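Local structure of hemin degrading factor (Pseudomonas aeruginosa, 4MF9) at residues P278-F289 with D293-T303. The protein binds heme and probably degrades it or passes it to a heme oxygenase, probably serving iron uptake from host heme. Numbering follows the deposited sequence.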
loop_
_atom_site.group_PDB
_atom_site.type_symbol
_atom_site.label_atom_id
_atom_site.label_comp_id
_atom_site.label_asym_id
_atom_site.label_seq_id
_atom_site.Cartn_x
_atom_site.Cartn_y
_atom_site.Cartn_z
ATOM N N PRO A 278 9.734 5.863 14.549
ATOM C CA PRO A 278 10.888 6.511 13.909
ATOM C C PRO A 278 11.437 5.737 12.739
ATOM O O PRO A 278 11.139 4.612 12.599
ATOM C CB PRO A 278 11.909 6.537 15.025
ATOM C CG PRO A 278 11.581 5.342 15.793
ATOM C CD PRO A 278 10.095 5.297 15.841
ATOM N N VAL A 279 12.210 6.380 11.922
ATOM C CA VAL A 279 13.006 5.721 10.938
ATOM C C VAL A 279 14.448 5.992 11.310
ATOM O O VAL A 279 14.714 6.981 11.921
ATOM C CB VAL A 279 12.657 6.155 9.541
ATOM C CG1 VAL A 279 11.221 5.729 9.250
ATOM C CG2 VAL A 279 12.810 7.637 9.377
ATOM N N CYS A 280 15.341 5.052 11.092
ATOM C CA CYS A 280 16.724 5.224 11.546
ATOM C C CYS A 280 17.709 5.067 10.414
ATOM O O CYS A 280 18.484 5.970 10.131
ATOM C CB CYS A 280 17.085 4.223 12.650
ATOM S SG CYS A 280 16.041 4.302 14.124
ATOM N N ASN A 281 17.636 3.950 9.724
ATOM C CA ASN A 281 18.649 3.629 8.770
ATOM C C ASN A 281 18.176 3.857 7.403
ATOM O O ASN A 281 17.254 3.239 7.019
ATOM C CB ASN A 281 19.036 2.153 8.972
ATOM C CG ASN A 281 20.432 1.906 8.600
ATOM O OD1 ASN A 281 20.737 1.678 7.450
ATOM N ND2 ASN A 281 21.305 1.980 9.571
ATOM N N LEU A 282 18.828 4.734 6.657
ATOM C CA LEU A 282 18.362 5.186 5.394
ATOM C C LEU A 282 19.434 5.036 4.325
ATOM O O LEU A 282 20.567 5.232 4.604
ATOM C CB LEU A 282 17.961 6.659 5.485
ATOM C CG LEU A 282 16.687 7.124 6.192
ATOM C CD1 LEU A 282 16.102 6.093 7.083
ATOM C CD2 LEU A 282 16.863 8.447 6.927
ATOM N N LYS A 283 19.051 4.733 3.108
ATOM C CA LYS A 283 20.014 4.599 2.048
ATOM C C LYS A 283 19.516 4.815 0.626
ATOM O O LYS A 283 18.478 4.311 0.253
ATOM C CB LYS A 283 20.641 3.214 2.174
ATOM C CG LYS A 283 21.493 2.802 1.015
ATOM C CD LYS A 283 22.906 3.254 1.197
ATOM C CE LYS A 283 23.620 2.341 2.151
ATOM N NZ LYS A 283 24.449 1.264 1.606
ATOM N N TRP A 284 20.305 5.487 -0.164
ATOM C CA TRP A 284 20.091 5.613 -1.566
ATOM C C TRP A 284 20.697 4.436 -2.357
ATOM O O TRP A 284 21.758 3.995 -2.078
ATOM C CB TRP A 284 20.744 6.872 -2.065
ATOM C CG TRP A 284 20.028 8.142 -1.756
ATOM C CD1 TRP A 284 20.263 8.969 -0.724
ATOM C CD2 TRP A 284 18.952 8.673 -2.466
ATOM N NE1 TRP A 284 19.403 10.013 -0.765
ATOM C CE2 TRP A 284 18.597 9.864 -1.853
ATOM C CE3 TRP A 284 18.257 8.272 -3.599
ATOM C CZ2 TRP A 284 17.530 10.641 -2.312
ATOM C CZ3 TRP A 284 17.219 9.050 -4.049
ATOM C CH2 TRP A 284 16.867 10.211 -3.415
ATOM N N LEU A 285 20.025 3.961 -3.377
ATOM C CA LEU A 285 20.613 3.105 -4.366
ATOM C C LEU A 285 20.006 3.521 -5.632
ATOM O O LEU A 285 18.854 3.294 -5.837
ATOM C CB LEU A 285 20.276 1.629 -4.105
ATOM C CG LEU A 285 21.169 0.469 -4.570
ATOM C CD1 LEU A 285 22.591 0.868 -4.721
ATOM C CD2 LEU A 285 21.041 -0.575 -3.500
ATOM N N ASP A 286 20.793 4.179 -6.463
ATOM C CA ASP A 286 20.322 4.686 -7.716
ATOM C C ASP A 286 19.088 5.588 -7.433
ATOM O O ASP A 286 19.143 6.357 -6.516
ATOM C CB ASP A 286 20.078 3.550 -8.674
ATOM C CG ASP A 286 21.372 3.023 -9.292
ATOM O OD1 ASP A 286 22.432 3.542 -8.948
ATOM O OD2 ASP A 286 21.258 2.127 -10.112
ATOM N N ASP A 287 18.013 5.424 -8.176
ATOM C CA ASP A 287 16.793 6.247 -8.005
ATOM C C ASP A 287 15.951 5.840 -6.793
ATOM O O ASP A 287 14.922 6.479 -6.491
ATOM C CB ASP A 287 15.898 6.157 -9.245
ATOM C CG ASP A 287 16.522 6.776 -10.474
ATOM O OD1 ASP A 287 17.424 7.635 -10.333
ATOM O OD2 ASP A 287 16.085 6.406 -11.591
ATOM N N TRP A 288 16.367 4.766 -6.123
ATOM C CA TRP A 288 15.652 4.251 -4.960
ATOM C C TRP A 288 16.119 4.925 -3.689
ATOM O O TRP A 288 17.315 4.911 -3.358
ATOM C CB TRP A 288 15.862 2.742 -4.795
ATOM C CG TRP A 288 15.224 1.907 -5.837
ATOM C CD1 TRP A 288 15.834 1.339 -6.916
ATOM C CD2 TRP A 288 13.852 1.516 -5.897
ATOM N NE1 TRP A 288 14.919 0.621 -7.653
ATOM C CE2 TRP A 288 13.693 0.719 -7.049
ATOM C CE3 TRP A 288 12.735 1.775 -5.094
ATOM C CZ2 TRP A 288 12.463 0.167 -7.414
ATOM C CZ3 TRP A 288 11.516 1.230 -5.457
ATOM C CH2 TRP A 288 11.390 0.435 -6.609
ATOM N N PHE A 289 15.169 5.492 -2.960
ATOM C CA PHE A 289 15.435 5.946 -1.610
ATOM C C PHE A 289 14.827 4.929 -0.663
ATOM O O PHE A 289 13.667 4.528 -0.832
ATOM C CB PHE A 289 14.851 7.341 -1.372
ATOM C CG PHE A 289 15.105 7.865 0.006
ATOM C CD1 PHE A 289 16.354 8.377 0.345
ATOM C CD2 PHE A 289 14.108 7.823 0.972
ATOM C CE1 PHE A 289 16.601 8.855 1.622
ATOM C CE2 PHE A 289 14.345 8.296 2.254
ATOM C CZ PHE A 289 15.588 8.823 2.581
ATOM N N ASP A 293 15.211 -0.539 8.222
ATOM C CA ASP A 293 15.254 -0.801 9.656
ATOM C C ASP A 293 14.839 -2.243 9.946
ATOM O O ASP A 293 14.191 -2.887 9.109
ATOM C CB ASP A 293 14.343 0.187 10.397
ATOM C CG ASP A 293 14.916 1.595 10.431
ATOM O OD1 ASP A 293 16.150 1.736 10.411
ATOM O OD2 ASP A 293 14.132 2.564 10.476
ATOM N N PRO A 294 15.099 -2.704 11.145
ATOM C CA PRO A 294 14.878 -4.105 11.438
ATOM C C PRO A 294 13.420 -4.523 11.174
ATOM O O PRO A 294 13.221 -5.476 10.488
ATOM C CB PRO A 294 15.184 -4.162 12.914
ATOM C CG PRO A 294 16.225 -3.117 13.109
ATOM C CD PRO A 294 16.244 -2.219 11.908
ATOM N N GLU A 295 12.436 -3.809 11.675
ATOM C CA GLU A 295 11.054 -4.175 11.461
ATOM C C GLU A 295 10.333 -3.465 10.317
ATOM O O GLU A 295 9.211 -3.722 10.082
ATOM C CB GLU A 295 10.279 -4.098 12.750
ATOM C CG GLU A 295 10.959 -4.725 13.935
ATOM C CD GLU A 295 11.069 -6.259 13.851
ATOM O OE1 GLU A 295 10.115 -6.913 13.485
ATOM O OE2 GLU A 295 12.110 -6.830 14.221
ATOM N N PHE A 296 11.017 -2.607 9.610
ATOM C CA PHE A 296 10.378 -1.781 8.591
ATOM C C PHE A 296 11.316 -1.454 7.437
ATOM O O PHE A 296 12.370 -0.844 7.633
ATOM C CB PHE A 296 9.901 -0.467 9.228
ATOM C CG PHE A 296 9.305 0.519 8.249
ATOM C CD1 PHE A 296 8.299 0.133 7.380
ATOM C CD2 PHE A 296 9.718 1.858 8.247
ATOM C CE1 PHE A 296 7.733 1.048 6.500
ATOM C CE2 PHE A 296 9.169 2.770 7.369
ATOM C CZ PHE A 296 8.164 2.376 6.500
ATOM N N ASN A 297 10.947 -1.828 6.238
ATOM C CA ASN A 297 11.646 -1.424 5.054
ATOM C C ASN A 297 10.748 -0.657 4.101
ATOM O O ASN A 297 9.606 -0.958 3.986
ATOM C CB ASN A 297 12.224 -2.615 4.327
ATOM C CG ASN A 297 13.495 -3.144 4.949
ATOM O OD1 ASN A 297 13.887 -2.769 6.007
ATOM N ND2 ASN A 297 14.149 -3.989 4.237
ATOM N N LEU A 298 11.253 0.364 3.479
ATOM C CA LEU A 298 10.482 1.162 2.565
ATOM C C LEU A 298 11.339 1.378 1.342
ATOM O O LEU A 298 12.448 1.768 1.475
ATOM C CB LEU A 298 10.102 2.487 3.238
ATOM C CG LEU A 298 9.317 3.482 2.399
ATOM C CD1 LEU A 298 7.863 3.102 2.415
ATOM C CD2 LEU A 298 9.503 4.948 2.784
ATOM N N HIS A 299 10.796 1.188 0.169
ATOM C CA HIS A 299 11.536 1.372 -1.062
ATOM C C HIS A 299 10.780 2.348 -1.954
ATOM O O HIS A 299 9.717 2.017 -2.498
ATOM C CB HIS A 299 11.771 0.010 -1.755
ATOM C CG HIS A 299 12.399 -1.017 -0.862
ATOM N ND1 HIS A 299 13.668 -0.882 -0.340
ATOM C CD2 HIS A 299 11.930 -2.201 -0.394
ATOM C CE1 HIS A 299 13.954 -1.931 0.411
ATOM N NE2 HIS A 299 12.911 -2.746 0.397
ATOM N N LEU A 300 11.333 3.555 -2.092
ATOM C CA LEU A 300 10.699 4.652 -2.826
ATOM C C LEU A 300 11.434 5.041 -4.120
ATOM O O LEU A 300 12.558 5.556 -4.093
ATOM C CB LEU A 300 10.555 5.882 -1.905
ATOM C CG LEU A 300 10.092 7.197 -2.536
ATOM C CD1 LEU A 300 8.700 7.067 -3.134
ATOM C CD2 LEU A 300 10.150 8.361 -1.544
ATOM N N LYS A 301 10.781 4.890 -5.233
ATOM C CA LYS A 301 11.296 5.270 -6.480
ATOM C C LYS A 301 11.074 6.779 -6.697
ATOM O O LYS A 301 10.121 7.197 -7.287
ATOM C CB LYS A 301 10.594 4.430 -7.544
ATOM C CG LYS A 301 11.165 4.393 -8.926
ATOM C CD LYS A 301 12.662 4.526 -8.961
ATOM C CE LYS A 301 13.303 3.222 -9.319
ATOM N NZ LYS A 301 12.771 2.813 -10.614
ATOM N N THR A 302 12.010 7.569 -6.199
ATOM C CA THR A 302 11.925 9.034 -6.234
ATOM C C THR A 302 11.594 9.627 -7.600
ATOM O O THR A 302 10.944 10.672 -7.683
ATOM C CB THR A 302 13.206 9.687 -5.691
ATOM O OG1 THR A 302 14.326 9.373 -6.544
ATOM C CG2 THR A 302 13.473 9.184 -4.293
ATOM N N THR A 303 12.012 8.948 -8.664
ATOM C CA THR A 303 11.789 9.433 -10.027
ATOM C C THR A 303 10.338 9.323 -10.468
ATOM O O THR A 303 9.938 9.919 -11.467
ATOM C CB THR A 303 12.669 8.671 -11.027
ATOM O OG1 THR A 303 12.781 7.309 -10.601
ATOM C CG2 THR A 303 14.060 9.289 -11.075
HETATM O O HOH W 1 11.534 2.026 11.505
HETATM O O HOH W 2 14.689 3.817 -12.614
#
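Strand 288-293 and strand 296-301 form a beta hairpin, and the two segments meet at both of its ends. At one end Phe289 and Leu300 make an antiparallel hydrogen-bonded pair, Phe289 N to Leu300 O and Leu300 N to Phe289 O both 2.8 Å. Just beyond, the type II' turn from Leu285 to Trp288 presents Asp287 O to two donors of Thr302: its backbone N at 3.1 Å and its OG1 at 3.0 Å, the hydroxyl tilted out of the carbonyl plane. Thr302 CG2 packs against Phe289 CB and the Trp284 ring. Trp288 and Lys301 form the neighbouring non-hydrogen-bonded pair; the Lys301 chain, CG anti to the backbone N (chi1 -166°), then bends at each of its next three torsions, which lays CE over one face of the Trp288 indole, 3.6 Å from the five-membered ring centroid, a CH-pi contact. His299 O lies at the edge of the same indole. Lys301 NZ reaches Asp287 OD2 through a water. At the other end the Asp293 carboxylate accepts two successive amides, OD2 by its syn lone pair from Cys280 N and OD1 from Asn281 N, which sits on the syn side 15° out of the carboxylate plane, each 2.8 Å. A water donates to both OD2 and Pro278 O, bridging them just ahead of strand 282-285. Leu298 and Leu300 pack on helix 247-258. The whole is an antiparallel beta meander, 282-285, 288-293 and 296-301, at the margin of a large sheet in this HemS-family protein.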